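Local coordinates for ribonuclease P protein component 3 (PDB 3WYZ), which is probably a protein subunit of ribonuclease P, the RNA-based enzyme that matures tRNA by cleaving the 5' ends of its precursors, at residues H24-A27 with S28-D32; T71-P74 with S75-R78; P120-H124 with T125-M129. One frame throughout, in Å; residues are numbered along the deposited sequence.

Interaction 1. Residues H24-A27 with S28-D32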
loop_
_atom_site.group_PDB
_atom_site.type_symbol
_atom_site.label_atom_id
_atom_site.label_comp_id
_atom_site.label_asym_id
_atom_site.label_seq_id
_atom_site.Cartn_x
_atom_site.Cartn_y
_atom_site.Cartn_z
ATOM N N HIS A 24 6.517 -7.451 -11.950
ATOM C CA HIS A 24 5.134 -7.817 -12.231
ATOM C C HIS A 24 5.023 -9.194 -12.893
ATOM O O HIS A 24 4.245 -10.030 -12.444
ATOM C CB HIS A 24 4.482 -6.760 -13.121
ATOM C CG HIS A 24 3.008 -6.943 -13.290
ATOM N ND1 HIS A 24 2.082 -6.203 -12.586
ATOM C CD2 HIS A 24 2.299 -7.780 -14.083
ATOM C CE1 HIS A 24 0.867 -6.576 -12.942
ATOM N NE2 HIS A 24 0.971 -7.536 -13.843
ATOM N N GLU A 25 5.799 -9.420 -13.953
ATOM C CA GLU A 25 5.786 -10.709 -14.657
ATOM C C GLU A 25 6.223 -11.857 -13.745
ATOM O O GLU A 25 5.706 -12.973 -13.847
ATOM C CB GLU A 25 6.672 -10.665 -15.903
ATOM C CG GLU A 25 6.469 -11.840 -16.871
ATOM C CD GLU A 25 7.389 -13.034 -16.625
ATOM O OE1 GLU A 25 7.271 -14.040 -17.367
ATOM O OE2 GLU A 25 8.236 -12.975 -15.703
ATOM N N LEU A 26 7.173 -11.580 -12.856
ATOM C CA LEU A 26 7.648 -12.573 -11.898
ATOM C C LEU A 26 6.591 -12.887 -10.842
ATOM O O LEU A 26 6.299 -14.052 -10.577
ATOM C CB LEU A 26 8.942 -12.083 -11.235
ATOM C CG LEU A 26 9.617 -13.022 -10.232
ATOM C CD1 LEU A 26 9.858 -14.394 -10.844
ATOM C CD2 LEU A 26 10.923 -12.412 -9.726
ATOM N N ALA A 27 6.015 -11.841 -10.255
ATOM C CA ALA A 27 4.985 -11.990 -9.222
ATOM C C ALA A 27 3.710 -12.681 -9.715
ATOM O O ALA A 27 3.004 -13.307 -8.922
ATOM C CB ALA A 27 4.633 -10.629 -8.635
ATOM N N SER A 28 3.418 -12.570 -11.013
ATOM C CA SER A 28 2.208 -13.180 -11.584
ATOM C C SER A 28 2.165 -14.716 -11.464
ATOM O O SER A 28 1.087 -15.311 -11.506
ATOM C CB SER A 28 2.047 -12.762 -13.044
ATOM O OG SER A 28 3.136 -13.222 -13.833
ATOM N N ASP A 29 3.330 -15.348 -11.320
ATOM C CA ASP A 29 3.403 -16.788 -11.053
ATOM C C ASP A 29 3.023 -17.132 -9.614
ATOM O O ASP A 29 2.376 -18.148 -9.369
ATOM C CB ASP A 29 4.820 -17.317 -11.308
ATOM C CG ASP A 29 5.175 -17.393 -12.778
ATOM O OD1 ASP A 29 4.281 -17.293 -13.642
ATOM O OD2 ASP A 29 6.375 -17.571 -13.067
ATOM N N TRP A 30 3.448 -16.297 -8.669
ATOM C CA TRP A 30 3.285 -16.597 -7.242
ATOM C C TRP A 30 1.954 -16.111 -6.658
ATOM O O TRP A 30 1.492 -16.647 -5.650
ATOM C CB TRP A 30 4.434 -15.994 -6.425
ATOM C CG TRP A 30 5.803 -16.329 -6.933
ATOM C CD1 TRP A 30 6.165 -17.426 -7.655
ATOM C CD2 TRP A 30 7.001 -15.569 -6.728
ATOM N NE1 TRP A 30 7.507 -17.388 -7.930
ATOM C CE2 TRP A 30 8.049 -16.264 -7.364
ATOM C CE3 TRP A 30 7.291 -14.367 -6.063
ATOM C CZ2 TRP A 30 9.371 -15.795 -7.366
ATOM C CZ3 TRP A 30 8.602 -13.902 -6.067
ATOM C CH2 TRP A 30 9.626 -14.612 -6.718
ATOM N N PHE A 31 1.358 -15.087 -7.267
ATOM C CA PHE A 31 0.111 -14.505 -6.763
ATOM C C PHE A 31 -1.016 -14.662 -7.774
ATOM O O PHE A 31 -0.779 -14.689 -8.980
ATOM C CB PHE A 31 0.316 -13.030 -6.427
ATOM C CG PHE A 31 1.291 -12.799 -5.311
ATOM C CD1 PHE A 31 2.652 -12.640 -5.577
ATOM C CD2 PHE A 31 0.858 -12.754 -3.988
ATOM C CE1 PHE A 31 3.557 -12.434 -4.549
ATOM C CE2 PHE A 31 1.761 -12.554 -2.954
ATOM C CZ PHE A 31 3.112 -12.393 -3.233
ATOM N N ASP A 32 -2.239 -14.760 -7.267
ATOM C CA ASP A 32 -3.424 -14.913 -8.108
ATOM C C ASP A 32 -3.805 -13.625 -8.836
ATOM O O ASP A 32 -4.360 -13.670 -9.935
ATOM C CB ASP A 32 -4.599 -15.410 -7.270
ATOM C CG ASP A 32 -4.383 -16.816 -6.758
ATOM O OD1 ASP A 32 -3.541 -17.007 -5.855
ATOM O OD2 ASP A 32 -5.050 -17.734 -7.273
#

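Interaction 2. Residues T71-P74 with S75-R78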
loop_
_atom_site.group_PDB
_atom_site.type_symbol
_atom_site.label_atom_id
_atom_site.label_comp_id
_atom_site.label_asym_id
_atom_site.label_seq_id
_atom_site.Cartn_x
_atom_site.Cartn_y
_atom_site.Cartn_z
ATOM N N THR A 71 3.769 13.286 -2.517
ATOM C CA THR A 71 3.686 14.744 -2.539
ATOM C C THR A 71 3.657 15.320 -1.125
ATOM O O THR A 71 3.428 14.599 -0.152
ATOM C CB THR A 71 2.437 15.230 -3.316
ATOM O OG1 THR A 71 2.393 16.661 -3.314
ATOM C CG2 THR A 71 1.151 14.695 -2.697
ATOM N N ARG A 72 3.903 16.624 -1.027
ATOM C CA ARG A 72 3.842 17.340 0.244
ATOM C C ARG A 72 2.774 18.431 0.190
ATOM O O ARG A 72 2.933 19.495 0.790
ATOM C CB ARG A 72 5.211 17.949 0.582
ATOM C CG ARG A 72 6.337 16.938 0.761
ATOM C CD ARG A 72 6.016 15.915 1.843
ATOM N NE ARG A 72 7.218 15.389 2.486
ATOM C CZ ARG A 72 7.894 16.001 3.457
ATOM N NH1 ARG A 72 7.505 17.188 3.920
ATOM N NH2 ARG A 72 8.974 15.423 3.968
ATOM N N LYS A 73 1.684 18.159 -0.524
ATOM C CA LYS A 73 0.584 19.109 -0.654
ATOM C C LYS A 73 -0.749 18.380 -0.516
ATOM O O LYS A 73 -1.200 17.736 -1.461
ATOM C CB LYS A 73 0.663 19.836 -1.997
ATOM C CG LYS A 73 1.865 20.761 -2.117
ATOM C CD LYS A 73 1.982 21.369 -3.503
ATOM C CE LYS A 73 3.269 22.169 -3.635
ATOM N NZ LYS A 73 3.361 22.878 -4.940
ATOM N N PRO A 74 -1.378 18.466 0.673
ATOM C CA PRO A 74 -2.670 17.833 0.957
ATOM C C PRO A 74 -3.766 18.091 -0.083
ATOM O O PRO A 74 -4.557 17.193 -0.382
ATOM C CB PRO A 74 -3.056 18.450 2.301
ATOM C CG PRO A 74 -1.752 18.673 2.977
ATOM C CD PRO A 74 -0.805 19.082 1.886
ATOM N N SER A 75 -3.808 19.303 -0.628
ATOM C CA SER A 75 -4.831 19.688 -1.608
ATOM C C SER A 75 -4.838 18.814 -2.870
ATOM O O SER A 75 -5.872 18.675 -3.523
ATOM C CB SER A 75 -4.659 21.163 -2.001
ATOM O OG SER A 75 -3.327 21.439 -2.406
ATOM N N LEU A 76 -3.690 18.235 -3.209
ATOM C CA LEU A 76 -3.574 17.365 -4.386
ATOM C C LEU A 76 -4.275 16.014 -4.195
ATOM O O LEU A 76 -4.796 15.449 -5.155
ATOM C CB LEU A 76 -2.103 17.136 -4.748
ATOM C CG LEU A 76 -1.383 18.263 -5.503
ATOM C CD1 LEU A 76 -1.585 19.639 -4.880
ATOM C CD2 LEU A 76 0.096 17.943 -5.585
ATOM N N ILE A 77 -4.286 15.510 -2.960
ATOM C CA ILE A 77 -4.947 14.243 -2.641
ATOM C C ILE A 77 -6.448 14.369 -2.883
ATOM O O ILE A 77 -7.060 13.468 -3.462
ATOM C CB ILE A 77 -4.679 13.782 -1.180
ATOM C CG1 ILE A 77 -3.284 13.156 -1.037
ATOM C CG2 ILE A 77 -5.703 12.741 -0.733
ATOM C CD1 ILE A 77 -2.125 14.105 -1.235
ATOM N N ARG A 78 -7.032 15.481 -2.438
ATOM C CA ARG A 78 -8.459 15.747 -2.651
ATOM C C ARG A 78 -8.767 15.948 -4.131
ATOM O O ARG A 78 -9.774 15.456 -4.636
ATOM C CB ARG A 78 -8.909 16.987 -1.871
ATOM C CG ARG A 78 -10.413 17.058 -1.648
ATOM C CD ARG A 78 -10.862 18.419 -1.137
ATOM N NE ARG A 78 -10.198 18.811 0.111
ATOM C CZ ARG A 78 -9.150 19.635 0.210
ATOM N NH1 ARG A 78 -8.597 20.194 -0.866
ATOM N NH2 ARG A 78 -8.646 19.907 1.411
#

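Interaction 3. Residues P120-H124 with T125-M129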
loop_
_atom_site.group_PDB
_atom_site.type_symbol
_atom_site.label_atom_id
_atom_site.label_comp_id
_atom_site.label_asym_id
_atom_site.label_seq_id
_atom_site.Cartn_x
_atom_site.Cartn_y
_atom_site.Cartn_z
ATOM N N PRO A 120 5.931 5.829 14.262
ATOM C CA PRO A 120 4.957 5.126 13.405
ATOM C C PRO A 120 4.213 5.987 12.388
ATOM O O PRO A 120 3.833 5.490 11.329
ATOM C CB PRO A 120 3.960 4.549 14.413
ATOM C CG PRO A 120 4.724 4.421 15.670
ATOM C CD PRO A 120 5.701 5.552 15.694
ATOM N N GLY A 121 3.997 7.257 12.710
ATOM C CA GLY A 121 3.219 8.144 11.849
ATOM C C GLY A 121 1.757 7.752 11.846
ATOM O O GLY A 121 1.028 8.005 10.888
ATOM N N PHE A 122 1.328 7.148 12.946
ATOM C CA PHE A 122 0.006 6.550 13.050
ATOM C C PHE A 122 -0.321 6.464 14.536
ATOM O O PHE A 122 0.523 6.058 15.337
ATOM C CB PHE A 122 0.026 5.157 12.413
ATOM C CG PHE A 122 -1.321 4.654 11.981
ATOM C CD1 PHE A 122 -1.931 5.166 10.849
ATOM C CD2 PHE A 122 -1.960 3.636 12.679
ATOM C CE1 PHE A 122 -3.161 4.696 10.438
ATOM C CE2 PHE A 122 -3.191 3.155 12.267
ATOM C CZ PHE A 122 -3.789 3.687 11.145
ATOM N N ASP A 123 -1.538 6.858 14.894
ATOM C CA ASP A 123 -1.959 6.941 16.289
ATOM C C ASP A 123 -3.455 6.639 16.429
ATOM O O ASP A 123 -4.135 6.376 15.434
ATOM C CB ASP A 123 -1.630 8.334 16.848
ATOM C CG ASP A 123 -2.214 9.471 16.005
ATOM O OD1 ASP A 123 -3.047 9.211 15.105
ATOM O OD2 ASP A 123 -1.834 10.640 16.251
ATOM N N HIS A 124 -3.953 6.665 17.664
ATOM C CA HIS A 124 -5.377 6.451 17.936
ATOM C C HIS A 124 -6.280 7.297 17.038
ATOM O O HIS A 124 -7.313 6.807 16.570
ATOM C CB HIS A 124 -5.695 6.742 19.408
ATOM C CG HIS A 124 -5.155 5.717 20.359
ATOM N ND1 HIS A 124 -5.826 4.548 20.657
ATOM C CD2 HIS A 124 -4.012 5.688 21.085
ATOM C CE1 HIS A 124 -5.118 3.842 21.522
ATOM N NE2 HIS A 124 -4.013 4.512 21.798
ATOM N N THR A 125 -5.885 8.551 16.801
ATOM C CA THR A 125 -6.654 9.479 15.968
ATOM C C THR A 125 -6.736 9.006 14.512
ATOM O O THR A 125 -7.825 8.862 13.963
ATOM C CB THR A 125 -6.046 10.903 16.004
ATOM O OG1 THR A 125 -6.053 11.398 17.350
ATOM C CG2 THR A 125 -6.824 11.872 15.107
ATOM N N LEU A 126 -5.582 8.771 13.891
ATOM C CA LEU A 126 -5.545 8.324 12.496
ATOM C C LEU A 126 -6.126 6.929 12.326
ATOM O O LEU A 126 -6.763 6.638 11.308
ATOM C CB LEU A 126 -4.121 8.349 11.955
ATOM C CG LEU A 126 -3.482 9.723 11.760
ATOM C CD1 LEU A 126 -1.983 9.606 11.537
ATOM C CD2 LEU A 126 -4.140 10.439 10.595
ATOM N N ALA A 127 -5.908 6.070 13.319
ATOM C CA ALA A 127 -6.430 4.703 13.280
ATOM C C ALA A 127 -7.947 4.728 13.261
ATOM O O ALA A 127 -8.576 3.998 12.488
ATOM C CB ALA A 127 -5.925 3.895 14.467
ATOM N N GLY A 128 -8.517 5.580 14.109
ATOM C CA GLY A 128 -9.956 5.767 14.184
ATOM C C GLY A 128 -10.556 6.258 12.887
ATOM O O GLY A 128 -11.526 5.689 12.402
ATOM N N MET A 129 -9.973 7.309 12.318
ATOM C CA MET A 129 -10.465 7.870 11.060
ATOM C C MET A 129 -10.334 6.889 9.901
ATOM O O MET A 129 -11.203 6.846 9.025
ATOM C CB MET A 129 -9.728 9.160 10.711
ATOM C CG MET A 129 -10.065 10.337 11.608
ATOM S SD MET A 129 -9.401 11.884 10.952
ATOM C CE MET A 129 -7.647 11.635 11.205
#

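Interaction 1. Residues H24-A27 with S28-D32
A27 and F31 meet at the C-terminal end of helix 21-30, the helix of a beta-alpha-beta unit whose strands are 14-18 and 33-41 in this TIM barrel-like fold. H24 O receives S28 N at 3.0 Å, a backbone bond one helical turn long. E25 O is met instead by a side chain: S28 OG, set between its own backbone N and carbonyl carbon (chi1 62°), folds back along the helix and donates to it at 2.6 Å from above the carbonyl plane. L26 O has only a weak bond from D29 N within the segments, at 3.3 Å, and lies over the centre of one face of the W30 ring. In an off-centre CH-pi contact, L26 CG lies 4.3 Å from the centroid of the six-membered ring of W30. F31 and A27 are buried: V185 touches A27, and P188 and L191 of helix 188-198 cover F31. Two donors share A27 O, weakly W30 N and more firmly F31 N, the latter at 2.9 Å and nearly in line with the C=O bond. The F31 ring turns its edge to the same oxygen, F31 CD1 lying 3.4 Å from A27 O.

Interaction 2. Residues T71-P74 with S75-R78
The backbone of K73 and P74 turns from an extended loop into the first turn of helix 74-83, with L76 N donating to K73 O at 3.1 Å from above the carbonyl plane and I77 N reaching P74 O in a weaker, more bent bond. Two branches of T71 meet this turn separately. T71 OG1 points opposite the backbone N (chi1 180°) and lies 3.5 Å from L76 CD2, while T71 CG2 is 3.6 Å from I77 CD1. Both methyls of L76 also approach K73 CB, L76 CD1 the nearer at 3.7 Å, before the lysine chain runs on, extended, to a salt bridge between NZ and D44. I77 CD1 lies against K73 O as well, 3.8 Å away, and P74 faces I98 and M101 of helix 96-104. The polar end of T71 is held twice: OG1 is hydrogen-bonded to L42 O and accepts a weak bond from K73 N. The turn that follows strand 65-70 therefore joins two kinds of chemistry. Apolar carbons of L76 and I77 pack against T71 CG2 and K73 CB, while the hydroxyl of T71 and the ammonium of K73 tie the turn to L42 and D44 in the loop after strand 33-41.

Interaction 3. Residues P120-H124 with T125-M129
D123 caps the N-terminus of helix 124-133, its OD1 accepting from L126 N in a side-chain N-cap bond of 2.8 Å that is almost straight, at 173°. The loop 120-124 leads into this helix after strand 109-111 of the TIM barrel-like fold. A chi1 of 54° turns the D123 carboxylate back toward its own main chain, which brings OD1 over the first turn. A negative charge there would probably be stabilised by the helix N-terminus. L126 CB and CG also lie against D123 OD1, and L126 CD1 rests 3.5 Å from G121 O, an atom also hydrogen-bonded to N99.

The tightly packed part lies inward of the cap. With a chi1 of -158°, F122 extends away from its own amide nitrogen and places its ring against A127, where F122 CE2 touches A127 CB at 3.6 Å and F122 CZ comes 3.5 Å from A127 CA. A127 N stands over the ring face, offset toward the rim. T162 and L165 of helix 149-168 also touch F122.

By contrast, H124 and T125 are exposed, and T125 meets the loop by its CB, near D123 OD1. The H124 imidazole has its ND1 hydrogen-bonded to Y169 OH, while H124 O takes G128 N at 3.0 Å. Deeper in, A127 N is held by the backbone of the capping residue itself, meeting D123 O at 2.8 Å nearly head-on to the carbonyl.

The three contacts follow one another along the chain in the order 1, 2, 3, each on a different helix around the seven-stranded parallel sheet. Interaction 1 closes the C-terminal end of helix 21-30, whereas interactions 2 and 3 shape the N-terminal starts of helices 74-83 and 124-133. Interaction 1 lies across the chain's centre from both others, its centre about 32 Å from each of theirs. Interactions 2 and 3 are nearer neighbours, with centres about 19 Å and nearest atoms about 11 Å apart. They do not touch, but helix 96-104 packs against both. All three lie at helix ends in the strand-helix alternation of the barrel-like fold.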